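Local coordinates for penicillin binding protein transpeptidase domain protein (Escherichia coli, PDB 4BJQ), which belongs to the penicillin-binding proteins and, in this fragment, forms a small alpha/beta fold that shares a beta-sheet with a second copy of itself, at residues K24-A29 against D62-L67; F49-R54 against H73-S78; I17-R22 against L67-I72. All coordinates share one frame; numbering follows the deposited sequence.

Strand 2-6 and helix 8-13 come first. The start of helix 19-30 and the turn before it open contact 3; the helix then opens contact 1. After helix 34-42, strand 50-56 opens contact 2. Helix 58-66 returns to helix 19-30 and closes contact 1. The following loop closes contact 3, with Leu67 shared by both. Contact 1 is therefore nested inside contact 3. Contact 2 closes last, at strand 72-76, and crosses the other two. Contacts 1 and 3 fix helix 58-66 and its exit loop to helix 19-30. Contact 2 links strands 50-56 and 72-76 through long surface side chains. All three touch the second subunit, contact 1 only through Ile64.

Contact 1. Residues K24-A29 against D62-L67; sequences KALANA and DYIKKL
Helices 19-30 and 58-66 pack antiparallel here, with Leu26 meeting Ile64 and Ala25 and Ala29 facing Tyr63. The short helical segments run at 167° to each other, and their axes come within 10.3 Å. Leu26 and Ile64 cross at about a right angle. CD1 of Leu26 sits 3.7 Å from CG1 of Ile64 and also touches CG2 and CD1 of Ile64, so one leucine methyl meets both branches of the isoleucine. Leu26 CG is anti to the backbone N (chi1 175°), which carries CD1 to Ile64. This pair lies on the buried side of the two-helix layer, where both residues also rest on Ile72 of strand 72-76. Ile64 further packs on Ile4 of the second subunit. Leu67 splits its methyls: CD2 is 3.9 Å from CB of Ala25, while CD1 lies 4.0 Å from CB of Leu26. On the exposed side, the Tyr63 ring reaches along the alanines. Its CE2 is 3.9 Å from CB of Ala29, and its OH lies 3.7 Å from CB of Ala25. A water is hydrogen-bonded to Tyr63 OH (2.6 Å) and donates to Ala25 O (2.7 Å), bridging the helices.

Contact 2. Residues F49-R54 against H73-S78; sequences FIYLAR and HLREES. With SO4 (sulfate ion), chain J.
Phe49 and Arg75 make the first, loose touch, with CZ of the ring 4.3 Å from NH1 of the arginine. Phe49 meets Tyr51 edge to face, with CE1 3.5 Å above the centre of one face of the tyrosine ring. The edge of the Tyr51 ring then meets the edge of the Arg75 guanidinium. Arg75 NH1 donates to Tyr51 OH along a nearly straight line (177°). The modelled length is very short, so its exact value is doubtful. The guanidinium stands almost square to the ring, with the planes 87° apart. The opposite face of Tyr51 is covered by Arg54, whose NH1 lies 3.8 Å above the ring centre. The Arg54 chain is bent at chi2 and chi3, which brings its guanidinium over the ring. Glu77 forms a salt bridge at the edge of that group through OE2. The NE contact is modelled too short to be trusted in detail, and the NH2 bond (2.9 Å) is weak. The other carboxylate oxygen, Glu77 OE1, accepts from Gln55 N. A sulfate, probably from the crystallisation liquor, takes bonds from the neighbouring NH1/NH2 edge of Arg54: NH2 to O4 at 2.8 Å, NH1 to both O3 and O4. Arg54 NH2 and Arg75 NH2, both donors, lie 3.0 Å apart without bonding; Glu77 and the sulfate, both held by Arg54, probably offset the charge. The two backbones stay far apart. Each pairs antiparallel with a strand of the second subunit, as in a beta-sheet continued across a dimer interface.

Contact 3. Residues I17-R22 against L67-I72; sequences ISVGDR and LKLPGI. With SO4 (sulfate ion), chain I.
Val19 and Leu69 form the tight part of this contact, with CG2 of the valine 3.7 Å from CD2 of the leucine. The same Val19 methyl reaches CD of Pro70 at 3.9 Å. CG2 is anti to the backbone N of Val19, which turns it toward the loop. Leu69 CD2 is shared, since CB of Arg22 also sits 3.7 Å from it. CD1 of Leu69 rests against the Arg22 carbonyl. Leu69 starts a type II beta turn that ends at Ile72, with Gly71 at positive phi. After Lys68 leaves helix 58-66 with positive phi, the turn leads the chain into strand 72-76. Pro70 also packs on Ala14 of the second subunit, and Val19 on its Val19. The polar side is looser and is spanned by water. The Arg22 stem slides past Leu67 in the opposite direction, CG 3.9 Å from Leu67 CD2, and Arg22 CD comes to 3.2 Å from Leu67 O. Its guanidinium runs on to a sulfate. Arg22 NH2 donates to sulfate O2 at 3.1 Å (164°). Ser18 holds the ion through N to O2 and OG to O3 (2.9 Å). Arg22 NH1 donates to a water (2.7 Å) near enough to Leu67 O to bond there too.

Contact 1. Residues K24-A29 against D62-L67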
ATOM      1  N   LYS A  24       4.114   5.075  -8.305  1.00 24.63           N
ATOM      2  CA  LYS A  24       4.995   5.468  -9.413  1.00 24.91           C
ATOM      3  C   LYS A  24       4.227   6.210 -10.499  1.00 24.03           C
ATOM      4  O   LYS A  24       4.692   7.219 -11.001  1.00 23.95           O
ATOM      5  CB  LYS A  24       5.650   4.246 -10.052  1.00 25.79           C
ATOM      6  CG  LYS A  24       6.847   3.716  -9.311  1.00 28.96           C
ATOM      7  CD  LYS A  24       7.282   2.368  -9.905  1.00 31.99           C
ATOM      8  CE  LYS A  24       7.946   1.500  -8.835  1.00 34.19           C
ATOM      9  NZ  LYS A  24       9.050   2.243  -8.123  1.00 35.81           N
ATOM     10  N   ALA A  25       3.055   5.702 -10.861  1.00 23.12           N
ATOM     11  CA  ALA A  25       2.236   6.367 -11.866  1.00 22.97           C
ATOM     12  C   ALA A  25       1.820   7.793 -11.452  1.00 22.57           C
ATOM     13  O   ALA A  25       1.775   8.681 -12.305  1.00 22.77           O
ATOM     14  CB  ALA A  25       1.024   5.514 -12.237  1.00 22.82           C
ATOM     15  N   LEU A  26       1.520   8.008 -10.159  1.00 21.45           N
ATOM     16  CA  LEU A  26       1.195   9.346  -9.660  1.00 20.70           C
ATOM     17  C   LEU A  26       2.415  10.260  -9.824  1.00 21.30           C
ATOM     18  O   LEU A  26       2.302  11.364 -10.358  1.00 21.22           O
ATOM     19  CB  LEU A  26       0.719   9.323  -8.188  1.00 20.29           C
ATOM     20  CG  LEU A  26       0.445  10.661  -7.456  1.00 18.85           C
ATOM     21  CD1 LEU A  26      -0.621  11.481  -8.146  1.00 17.02           C
ATOM     22  CD2 LEU A  26       0.059  10.471  -5.976  1.00 15.89           C
ATOM     23  N   ALA A  27       3.568   9.788  -9.361  1.00 21.03           N
ATOM     24  CA  ALA A  27       4.800  10.562  -9.418  1.00 21.93           C
ATOM     25  C   ALA A  27       5.157  10.986 -10.851  1.00 22.50           C
ATOM     26  O   ALA A  27       5.428  12.165 -11.081  1.00 23.15           O
ATOM     27  CB  ALA A  27       5.941   9.792  -8.767  1.00 21.06           C
ATOM     28  N   ASN A  28       5.152  10.028 -11.788  1.00 22.75           N
ATOM     29  CA  ASN A  28       5.395  10.278 -13.210  1.00 23.70           C
ATOM     30  C   ASN A  28       4.427  11.308 -13.805  1.00 23.91           C
ATOM     31  O   ASN A  28       4.848  12.243 -14.484  1.00 24.40           O
ATOM     32  CB  ASN A  28       5.269   8.985 -14.033  1.00 24.14           C
ATOM     33  CG  ASN A  28       6.278   7.914 -13.646  1.00 25.63           C
ATOM     34  OD1 ASN A  28       7.291   8.181 -12.982  1.00 28.85           O
ATOM     35  ND2 ASN A  28       6.013   6.686 -14.085  1.00 24.51           N
ATOM     36  N   ALA A  29       3.133  11.126 -13.550  1.00 23.72           N
ATOM     37  CA  ALA A  29       2.104  12.049 -14.032  1.00 23.37           C
ATOM     38  C   ALA A  29       2.311  13.479 -13.534  1.00 23.06           C
ATOM     39  O   ALA A  29       2.069  14.443 -14.265  1.00 23.48           O
ATOM     40  CB  ALA A  29       0.723  11.552 -13.658  1.00 22.49           C
ATOM     41  N   ASP A  62      -8.673  13.351 -13.225  1.00 25.99           N
ATOM     42  CA  ASP A  62      -9.418  12.102 -13.377  1.00 26.76           C
ATOM     43  C   ASP A  62      -8.470  10.904 -13.403  1.00 26.27           C
ATOM     44  O   ASP A  62      -8.714   9.919 -12.732  1.00 25.51           O
ATOM     45  CB  ASP A  62     -10.249  12.098 -14.664  1.00 27.71           C
ATOM     46  CG  ASP A  62     -11.343  13.149 -14.676  1.00 30.61           C
ATOM     47  OD1 ASP A  62     -11.392  14.004 -13.769  1.00 32.81           O
ATOM     48  OD2 ASP A  62     -12.165  13.131 -15.622  1.00 34.39           O
ATOM     49  N   TYR A  63      -7.391  11.003 -14.184  1.00 26.96           N
ATOM     50  CA  TYR A  63      -6.366   9.945 -14.244  1.00 27.31           C
ATOM     51  C   TYR A  63      -5.863   9.594 -12.833  1.00 26.56           C
ATOM     52  O   TYR A  63      -5.780   8.415 -12.473  1.00 26.75           O
ATOM     53  CB  TYR A  63      -5.192  10.364 -15.149  1.00 27.68           C
ATOM     54  CG  TYR A  63      -4.028   9.388 -15.155  1.00 29.48           C
ATOM     55  CD1 TYR A  63      -4.027   8.280 -16.001  1.00 31.78           C
ATOM     56  CD2 TYR A  63      -2.926   9.570 -14.309  1.00 30.80           C
ATOM     57  CE1 TYR A  63      -2.965   7.380 -16.017  1.00 31.99           C
ATOM     58  CE2 TYR A  63      -1.858   8.672 -14.314  1.00 30.76           C
ATOM     59  CZ  TYR A  63      -1.888   7.578 -15.172  1.00 31.91           C
ATOM     60  OH  TYR A  63      -0.846   6.677 -15.192  1.00 31.29           O
ATOM     61  N   ILE A  64      -5.550  10.620 -12.048  1.00 25.74           N
ATOM     62  CA  ILE A  64      -5.061  10.439 -10.678  1.00 25.24           C
ATOM     63  C   ILE A  64      -6.127   9.829  -9.771  1.00 25.76           C
ATOM     64  O   ILE A  64      -5.831   8.928  -8.996  1.00 25.83           O
ATOM     65  CB  ILE A  64      -4.487  11.753 -10.109  1.00 24.91           C
ATOM     66  CG1 ILE A  64      -3.126  12.023 -10.758  1.00 23.12           C
ATOM     67  CG2 ILE A  64      -4.344  11.695  -8.569  1.00 24.08           C
ATOM     68  CD1 ILE A  64      -2.735  13.455 -10.781  1.00 20.92           C
ATOM     69  N   LYS A  65      -7.368  10.289  -9.896  1.00 26.22           N
ATOM     70  CA  LYS A  65      -8.473   9.701  -9.145  1.00 27.16           C
ATOM     71  C   LYS A  65      -8.606   8.196  -9.388  1.00 26.82           C
ATOM     72  O   LYS A  65      -8.759   7.426  -8.443  1.00 26.47           O
ATOM     73  CB  LYS A  65      -9.794  10.391  -9.477  1.00 27.89           C
ATOM     74  CG  LYS A  65     -10.873  10.205  -8.383  1.00 29.95           C
ATOM     75  CD  LYS A  65     -12.234   9.910  -9.022  1.00 33.62           C
ATOM     76  CE  LYS A  65     -13.362  10.763  -8.421  1.00 37.59           C
ATOM     77  NZ  LYS A  65     -13.604  10.530  -6.961  1.00 37.44           N
ATOM     78  N   LYS A  66      -8.503   7.789 -10.651  1.00 27.41           N
ATOM     79  CA  LYS A  66      -8.718   6.388 -11.049  1.00 27.67           C
ATOM     80  C   LYS A  66      -7.603   5.437 -10.592  1.00 27.01           C
ATOM     81  O   LYS A  66      -7.781   4.213 -10.603  1.00 27.18           O
ATOM     82  CB  LYS A  66      -8.944   6.281 -12.557  1.00 28.14           C
ATOM     83  CG  LYS A  66     -10.244   6.903 -13.034  1.00 30.84           C
ATOM     84  CD  LYS A  66     -10.485   6.590 -14.509  1.00 34.21           C
ATOM     85  CE  LYS A  66     -11.445   7.583 -15.159  1.00 37.04           C
ATOM     86  NZ  LYS A  66     -12.832   7.513 -14.625  1.00 38.55           N
ATOM     87  N   LEU A  67      -6.465   6.000 -10.183  1.00 26.05           N
ATOM     88  CA  LEU A  67      -5.403   5.227  -9.519  1.00 25.23           C
ATOM     89  C   LEU A  67      -5.855   4.673  -8.146  1.00 24.90           C
ATOM     90  O   LEU A  67      -5.258   3.714  -7.629  1.00 24.59           O
ATOM     91  CB  LEU A  67      -4.125   6.072  -9.346  1.00 24.89           C
ATOM     92  CG  LEU A  67      -3.353   6.542 -10.592  1.00 24.91           C
ATOM     93  CD1 LEU A  67      -2.264   7.526 -10.215  1.00 23.65           C
ATOM     94  CD2 LEU A  67      -2.762   5.377 -11.397  1.00 24.37           C
TER
HETATM   95  O   HOH W   1       1.420   8.016 -14.894  1.00 29.02           O

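Contact 2. Residues F49-R54 against H73-S78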
ATOM      1  N   PHE A  49      -3.619  16.492   6.074  1.00 24.85           N
ATOM      2  CA  PHE A  49      -3.773  17.276   4.846  1.00 24.44           C
ATOM      3  C   PHE A  49      -2.484  17.989   4.422  1.00 24.69           C
ATOM      4  O   PHE A  49      -2.000  18.879   5.118  1.00 24.74           O
ATOM      5  CB  PHE A  49      -4.896  18.307   5.007  1.00 24.63           C
ATOM      6  CG  PHE A  49      -5.390  18.901   3.709  1.00 23.62           C
ATOM      7  CD1 PHE A  49      -4.548  19.668   2.897  1.00 23.24           C
ATOM      8  CD2 PHE A  49      -6.706  18.719   3.312  1.00 21.97           C
ATOM      9  CE1 PHE A  49      -5.008  20.215   1.719  1.00 20.61           C
ATOM     10  CE2 PHE A  49      -7.176  19.268   2.139  1.00 20.41           C
ATOM     11  CZ  PHE A  49      -6.332  20.005   1.331  1.00 19.68           C
ATOM     12  N   ILE A  50      -1.942  17.588   3.275  1.00 24.19           N
ATOM     13  CA  ILE A  50      -0.882  18.347   2.613  1.00 24.07           C
ATOM     14  C   ILE A  50      -1.138  18.395   1.107  1.00 23.48           C
ATOM     15  O   ILE A  50      -1.357  17.364   0.482  1.00 22.95           O
ATOM     16  CB  ILE A  50       0.544  17.819   2.963  1.00 24.09           C
ATOM     17  CG1 ILE A  50       1.628  18.735   2.388  1.00 25.01           C
ATOM     18  CG2 ILE A  50       0.719  16.344   2.557  1.00 24.73           C
ATOM     19  CD1 ILE A  50       2.927  18.735   3.206  1.00 27.52           C
ATOM     20  N   TYR A  51      -1.131  19.607   0.552  1.00 23.27           N
ATOM     21  CA  TYR A  51      -1.309  19.827  -0.871  1.00 23.46           C
ATOM     22  C   TYR A  51      -0.179  19.183  -1.678  1.00 23.82           C
ATOM     23  O   TYR A  51       1.000  19.218  -1.275  1.00 23.61           O
ATOM     24  CB  TYR A  51      -1.370  21.329  -1.196  1.00 23.52           C
ATOM     25  CG  TYR A  51      -2.659  22.031  -0.831  1.00 23.69           C
ATOM     26  CD1 TYR A  51      -3.833  21.780  -1.540  1.00 22.99           C
ATOM     27  CD2 TYR A  51      -2.699  22.960   0.224  1.00 23.44           C
ATOM     28  CE1 TYR A  51      -5.039  22.438  -1.215  1.00 23.11           C
ATOM     29  CE2 TYR A  51      -3.885  23.618   0.568  1.00 23.27           C
ATOM     30  CZ  TYR A  51      -5.055  23.346  -0.162  1.00 24.60           C
ATOM     31  OH  TYR A  51      -6.223  23.983   0.155  1.00 24.58           O
ATOM     32  N   LEU A  52      -0.548  18.609  -2.819  1.00 23.59           N
ATOM     33  CA  LEU A  52       0.422  18.036  -3.758  1.00 23.88           C
ATOM     34  C   LEU A  52       0.510  18.887  -5.023  1.00 23.99           C
ATOM     35  O   LEU A  52       1.609  19.258  -5.473  1.00 24.50           O
ATOM     36  CB  LEU A  52       0.060  16.574  -4.092  1.00 23.54           C
ATOM     37  CG  LEU A  52       0.128  15.577  -2.919  1.00 23.01           C
ATOM     38  CD1 LEU A  52      -0.175  14.130  -3.356  1.00 21.85           C
ATOM     39  CD2 LEU A  52       1.477  15.658  -2.204  1.00 19.66           C
ATOM     40  N   ALA A  53      -0.654  19.200  -5.585  1.00 24.01           N
ATOM     41  CA  ALA A  53      -0.747  19.985  -6.807  1.00 24.50           C
ATOM     42  C   ALA A  53      -2.007  20.837  -6.859  1.00 24.69           C
ATOM     43  O   ALA A  53      -2.997  20.534  -6.215  1.00 25.05           O
ATOM     44  CB  ALA A  53      -0.641  19.082  -8.044  1.00 24.44           C
ATOM     45  N   ARG A  54      -1.946  21.904  -7.643  1.00 25.29           N
ATOM     46  CA  ARG A  54      -2.964  22.929  -7.673  1.00 25.79           C
ATOM     47  C   ARG A  54      -3.321  23.248  -9.116  1.00 26.86           C
ATOM     48  O   ARG A  54      -2.470  23.189 -10.008  1.00 26.93           O
ATOM     49  CB  ARG A  54      -2.449  24.216  -7.010  1.00 25.96           C
ATOM     50  CG  ARG A  54      -1.986  24.111  -5.538  1.00 25.68           C
ATOM     51  CD  ARG A  54      -3.043  23.501  -4.617  1.00 24.54           C
ATOM     52  NE  ARG A  54      -4.291  24.259  -4.594  1.00 25.43           N
ATOM     53  CZ  ARG A  54      -4.545  25.286  -3.783  1.00 26.94           C
ATOM     54  NH1 ARG A  54      -3.635  25.697  -2.910  1.00 26.65           N
ATOM     55  NH2 ARG A  54      -5.716  25.913  -3.854  1.00 25.81           N
ATOM     56  N   HIS A  73      -6.604  12.505  -2.337  1.00 24.16           N
ATOM     57  CA  HIS A  73      -7.910  13.125  -2.499  1.00 25.07           C
ATOM     58  C   HIS A  73      -7.843  14.329  -3.422  1.00 25.64           C
ATOM     59  O   HIS A  73      -6.778  14.943  -3.608  1.00 24.80           O
ATOM     60  CB  HIS A  73      -8.459  13.583  -1.144  1.00 24.96           C
ATOM     61  CG  HIS A  73      -8.555  12.491  -0.126  1.00 24.83           C
ATOM     62  ND1 HIS A  73      -9.701  11.748   0.061  1.00 24.43           N
ATOM     63  CD2 HIS A  73      -7.651  12.020   0.767  1.00 23.90           C
ATOM     64  CE1 HIS A  73      -9.498  10.859   1.016  1.00 23.29           C
ATOM     65  NE2 HIS A  73      -8.264  11.005   1.461  1.00 25.01           N
ATOM     66  N   LEU A  74      -9.007  14.675  -3.957  1.00 26.48           N
ATOM     67  CA  LEU A  74      -9.172  15.815  -4.839  1.00 27.85           C
ATOM     68  C   LEU A  74     -10.286  16.703  -4.309  1.00 29.12           C
ATOM     69  O   LEU A  74     -11.254  16.204  -3.718  1.00 29.42           O
ATOM     70  CB  LEU A  74      -9.559  15.340  -6.243  1.00 27.74           C
ATOM     71  CG  LEU A  74      -8.604  14.584  -7.164  1.00 28.24           C
ATOM     72  CD1 LEU A  74      -8.362  13.139  -6.728  1.00 29.46           C
ATOM     73  CD2 LEU A  74      -9.226  14.601  -8.542  1.00 30.56           C
ATOM     74  N   ARG A  75     -10.149  18.011  -4.512  1.00 30.01           N
ATOM     75  CA  ARG A  75     -11.271  18.941  -4.348  1.00 32.09           C
ATOM     76  C   ARG A  75     -11.265  19.975  -5.475  1.00 33.11           C
ATOM     77  O   ARG A  75     -10.217  20.252  -6.063  1.00 32.94           O
ATOM     78  CB  ARG A  75     -11.266  19.639  -2.972  1.00 31.92           C
ATOM     79  CG  ARG A  75     -10.124  20.623  -2.774  1.00 32.03           C
ATOM     80  CD  ARG A  75     -10.568  21.920  -2.112  1.00 31.34           C
ATOM     81  NE  ARG A  75      -9.784  23.026  -2.653  1.00 33.87           N
ATOM     82  CZ  ARG A  75      -8.706  23.539  -2.071  1.00 34.07           C
ATOM     83  NH1 ARG A  75      -8.293  23.078  -0.907  1.00 35.33           N
ATOM     84  NH2 ARG A  75      -8.047  24.526  -2.645  1.00 34.86           N
ATOM     85  N   GLU A  76     -12.438  20.522  -5.783  1.00 35.14           N
ATOM     86  CA  GLU A  76     -12.549  21.669  -6.697  1.00 36.99           C
ATOM     87  C   GLU A  76     -11.827  22.875  -6.127  1.00 37.35           C
ATOM     88  O   GLU A  76     -11.813  23.087  -4.913  1.00 37.18           O
ATOM     89  CB  GLU A  76     -14.016  22.057  -6.929  1.00 37.40           C
ATOM     90  CG  GLU A  76     -14.773  21.174  -7.914  1.00 40.12           C
ATOM     91  CD  GLU A  76     -14.322  21.331  -9.372  1.00 42.17           C
ATOM     92  OE1 GLU A  76     -13.855  22.425  -9.769  1.00 43.66           O
ATOM     93  OE2 GLU A  76     -14.452  20.347 -10.130  1.00 43.03           O
ATOM     94  N   GLU A  77     -11.242  23.673  -7.011  1.00 38.81           N
ATOM     95  CA  GLU A  77     -10.614  24.928  -6.603  1.00 40.12           C
ATOM     96  C   GLU A  77     -11.446  26.174  -6.849  1.00 41.31           C
ATOM     97  O   GLU A  77     -12.589  26.082  -7.295  1.00 41.94           O
ATOM     98  CB  GLU A  77      -9.255  25.078  -7.242  1.00 39.80           C
ATOM     99  CG  GLU A  77      -8.152  24.857  -6.241  1.00 39.80           C
ATOM    100  CD  GLU A  77      -6.955  24.326  -6.904  1.00 38.41           C
ATOM    101  OE1 GLU A  77      -7.091  23.877  -8.051  1.00 41.77           O
ATOM    102  OE2 GLU A  77      -5.882  24.360  -6.310  1.00 40.12           O
ATOM    103  N   SER A  78     -10.853  27.323  -6.516  1.00 42.25           N
ATOM    104  CA  SER A  78     -11.436  28.664  -6.670  1.00 43.53           C
ATOM    105  C   SER A  78     -12.064  29.156  -5.371  1.00 44.09           C
ATOM    106  O   SER A  78     -11.371  29.708  -4.507  1.00 44.13           O
ATOM    107  CB  SER A  78     -12.439  28.736  -7.832  1.00 44.20           C
ATOM    108  OG  SER A  78     -12.866  30.076  -8.052  1.00 46.12           O
TER
HETATM  109  S   SO4 J1167      -4.939  28.650  -1.245  1.00 83.74           S
HETATM  110  O1  SO4 J1167      -6.332  28.688  -0.806  1.00 83.27           O
HETATM  111  O2  SO4 J1167      -4.336  29.972  -1.082  1.00 83.55           O
HETATM  112  O3  SO4 J1167      -4.203  27.654  -0.466  1.00 83.61           O
HETATM  113  O4  SO4 J1167      -4.880  28.284  -2.655  1.00 84.07           O

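Contact 3. Residues I17-R22 against L67-I72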
ATOM      1  N   ILE A  17      -2.175  -5.219  -3.639  1.00 23.09           N
ATOM      2  CA  ILE A  17      -0.806  -5.712  -3.458  1.00 23.49           C
ATOM      3  C   ILE A  17       0.195  -4.996  -4.394  1.00 23.24           C
ATOM      4  O   ILE A  17       1.378  -4.839  -4.058  1.00 22.85           O
ATOM      5  CB  ILE A  17      -0.736  -7.287  -3.582  1.00 23.51           C
ATOM      6  CG1 ILE A  17       0.672  -7.795  -3.244  1.00 24.10           C
ATOM      7  CG2 ILE A  17      -1.184  -7.765  -4.972  1.00 23.13           C
ATOM      8  CD1 ILE A  17       0.750  -9.278  -2.927  1.00 24.31           C
ATOM      9  N   SER A  18      -0.297  -4.549  -5.550  1.00 23.19           N
ATOM     10  CA  SER A  18       0.546  -3.850  -6.535  1.00 23.97           C
ATOM     11  C   SER A  18       0.418  -2.318  -6.512  1.00 23.55           C
ATOM     12  O   SER A  18       0.828  -1.639  -7.466  1.00 23.97           O
ATOM     13  CB  SER A  18       0.265  -4.382  -7.948  1.00 23.89           C
ATOM     14  OG  SER A  18       0.460  -5.775  -7.982  1.00 24.09           O
ATOM     15  N   VAL A  19      -0.138  -1.781  -5.429  1.00 23.32           N
ATOM     16  CA  VAL A  19      -0.350  -0.328  -5.285  1.00 23.01           C
ATOM     17  C   VAL A  19       0.923   0.497  -5.542  1.00 23.61           C
ATOM     18  O   VAL A  19       0.842   1.656  -5.953  1.00 23.76           O
ATOM     19  CB  VAL A  19      -0.970   0.017  -3.902  1.00 23.01           C
ATOM     20  CG1 VAL A  19       0.054  -0.113  -2.776  1.00 20.69           C
ATOM     21  CG2 VAL A  19      -1.607   1.397  -3.915  1.00 23.62           C
ATOM     22  N   GLY A  20       2.089  -0.107  -5.300  1.00 23.79           N
ATOM     23  CA  GLY A  20       3.381   0.508  -5.648  1.00 24.39           C
ATOM     24  C   GLY A  20       3.512   0.981  -7.092  1.00 24.84           C
ATOM     25  O   GLY A  20       4.050   2.058  -7.336  1.00 24.61           O
ATOM     26  N   ASP A  21       3.004   0.193  -8.044  1.00 25.68           N
ATOM     27  CA  ASP A  21       2.972   0.588  -9.469  1.00 26.47           C
ATOM     28  C   ASP A  21       2.204   1.898  -9.655  1.00 26.37           C
ATOM     29  O   ASP A  21       2.554   2.742 -10.505  1.00 26.17           O
ATOM     30  CB  ASP A  21       2.263  -0.469 -10.330  1.00 27.43           C
ATOM     31  CG  ASP A  21       3.006  -1.796 -10.388  1.00 29.59           C
ATOM     32  OD1 ASP A  21       4.238  -1.819 -10.185  1.00 29.46           O
ATOM     33  OD2 ASP A  21       2.333  -2.818 -10.656  1.00 31.61           O
ATOM     34  N   ARG A  22       1.144   2.047  -8.869  1.00 25.05           N
ATOM     35  CA  ARG A  22       0.275   3.204  -8.978  1.00 25.05           C
ATOM     36  C   ARG A  22       0.853   4.445  -8.315  1.00 24.10           C
ATOM     37  O   ARG A  22       0.610   5.551  -8.782  1.00 24.11           O
ATOM     38  CB  ARG A  22      -1.112   2.874  -8.437  1.00 24.79           C
ATOM     39  CG  ARG A  22      -1.900   2.089  -9.445  1.00 27.37           C
ATOM     40  CD  ARG A  22      -3.196   1.571  -8.911  1.00 30.67           C
ATOM     41  NE  ARG A  22      -3.228   0.185  -9.317  1.00 35.16           N
ATOM     42  CZ  ARG A  22      -3.153  -0.852  -8.491  1.00 34.87           C
ATOM     43  NH1 ARG A  22      -3.132  -0.671  -7.174  1.00 33.30           N
ATOM     44  NH2 ARG A  22      -3.146  -2.070  -9.002  1.00 34.10           N
ATOM     45  N   LEU A  67      -6.465   6.000 -10.183  1.00 26.05           N
ATOM     46  CA  LEU A  67      -5.403   5.227  -9.519  1.00 25.23           C
ATOM     47  C   LEU A  67      -5.855   4.673  -8.146  1.00 24.90           C
ATOM     48  O   LEU A  67      -5.258   3.714  -7.629  1.00 24.59           O
ATOM     49  CB  LEU A  67      -4.125   6.072  -9.346  1.00 24.89           C
ATOM     50  CG  LEU A  67      -3.353   6.542 -10.592  1.00 24.91           C
ATOM     51  CD1 LEU A  67      -2.264   7.526 -10.215  1.00 23.65           C
ATOM     52  CD2 LEU A  67      -2.762   5.377 -11.397  1.00 24.37           C
ATOM     53  N   LYS A  68      -6.895   5.285  -7.567  1.00 24.26           N
ATOM     54  CA  LYS A  68      -7.514   4.817  -6.313  1.00 24.16           C
ATOM     55  C   LYS A  68      -6.461   4.604  -5.231  1.00 23.28           C
ATOM     56  O   LYS A  68      -6.385   3.539  -4.617  1.00 23.03           O
ATOM     57  CB  LYS A  68      -8.343   3.536  -6.543  1.00 24.32           C
ATOM     58  CG  LYS A  68      -9.493   3.692  -7.550  1.00 27.63           C
ATOM     59  CD  LYS A  68     -10.629   2.678  -7.309  1.00 32.05           C
ATOM     60  CE  LYS A  68     -10.199   1.247  -7.625  1.00 35.76           C
ATOM     61  NZ  LYS A  68     -11.099   0.199  -7.002  1.00 38.05           N
ATOM     62  N   LEU A  69      -5.627   5.623  -5.027  1.00 22.24           N
ATOM     63  CA  LEU A  69      -4.510   5.520  -4.106  1.00 21.44           C
ATOM     64  C   LEU A  69      -4.955   5.907  -2.689  1.00 21.77           C
ATOM     65  O   LEU A  69      -5.627   6.929  -2.492  1.00 21.72           O
ATOM     66  CB  LEU A  69      -3.342   6.403  -4.586  1.00 20.84           C
ATOM     67  CG  LEU A  69      -2.439   5.916  -5.746  1.00 19.49           C
ATOM     68  CD1 LEU A  69      -1.650   7.056  -6.336  1.00 15.88           C
ATOM     69  CD2 LEU A  69      -1.466   4.799  -5.334  1.00 16.43           C
ATOM     70  N   PRO A  70      -4.563   5.102  -1.693  1.00 22.02           N
ATOM     71  CA  PRO A  70      -4.950   5.382  -0.303  1.00 22.09           C
ATOM     72  C   PRO A  70      -4.387   6.731   0.151  1.00 22.21           C
ATOM     73  O   PRO A  70      -3.198   7.033  -0.083  1.00 21.89           O
ATOM     74  CB  PRO A  70      -4.302   4.226   0.484  1.00 21.92           C
ATOM     75  CG  PRO A  70      -3.117   3.832  -0.363  1.00 22.10           C
ATOM     76  CD  PRO A  70      -3.571   4.007  -1.789  1.00 21.76           C
ATOM     77  N   GLY A  71      -5.250   7.542   0.755  1.00 22.34           N
ATOM     78  CA  GLY A  71      -4.878   8.860   1.259  1.00 22.21           C
ATOM     79  C   GLY A  71      -4.807   9.963   0.228  1.00 22.61           C
ATOM     80  O   GLY A  71      -4.471  11.100   0.558  1.00 23.15           O
ATOM     81  N   ILE A  72      -5.110   9.649  -1.025  1.00 22.75           N
ATOM     82  CA  ILE A  72      -5.061  10.663  -2.076  1.00 22.62           C
ATOM     83  C   ILE A  72      -6.459  11.188  -2.327  1.00 23.47           C
ATOM     84  O   ILE A  72      -7.387  10.419  -2.485  1.00 24.21           O
ATOM     85  CB  ILE A  72      -4.395  10.141  -3.380  1.00 22.34           C
ATOM     86  CG1 ILE A  72      -2.933   9.770  -3.117  1.00 21.52           C
ATOM     87  CG2 ILE A  72      -4.491  11.186  -4.521  1.00 20.59           C
ATOM     88  CD1 ILE A  72      -2.090  10.912  -2.553  1.00 21.62           C
TER
HETATM   89  S   SO4 I1166      -3.375  -5.158  -7.737  1.00 50.37           S
HETATM   90  O1  SO4 I1166      -4.694  -5.755  -7.504  1.00 49.49           O
HETATM   91  O2  SO4 I1166      -3.095  -4.149  -6.714  1.00 45.37           O
HETATM   92  O3  SO4 I1166      -2.350  -6.218  -7.722  1.00 48.80           O
HETATM   93  O4  SO4 I1166      -3.373  -4.570  -9.079  1.00 49.57           O
HETATM   94  O   HOH W   2      -4.405   1.377  -5.859  1.00 30.21           O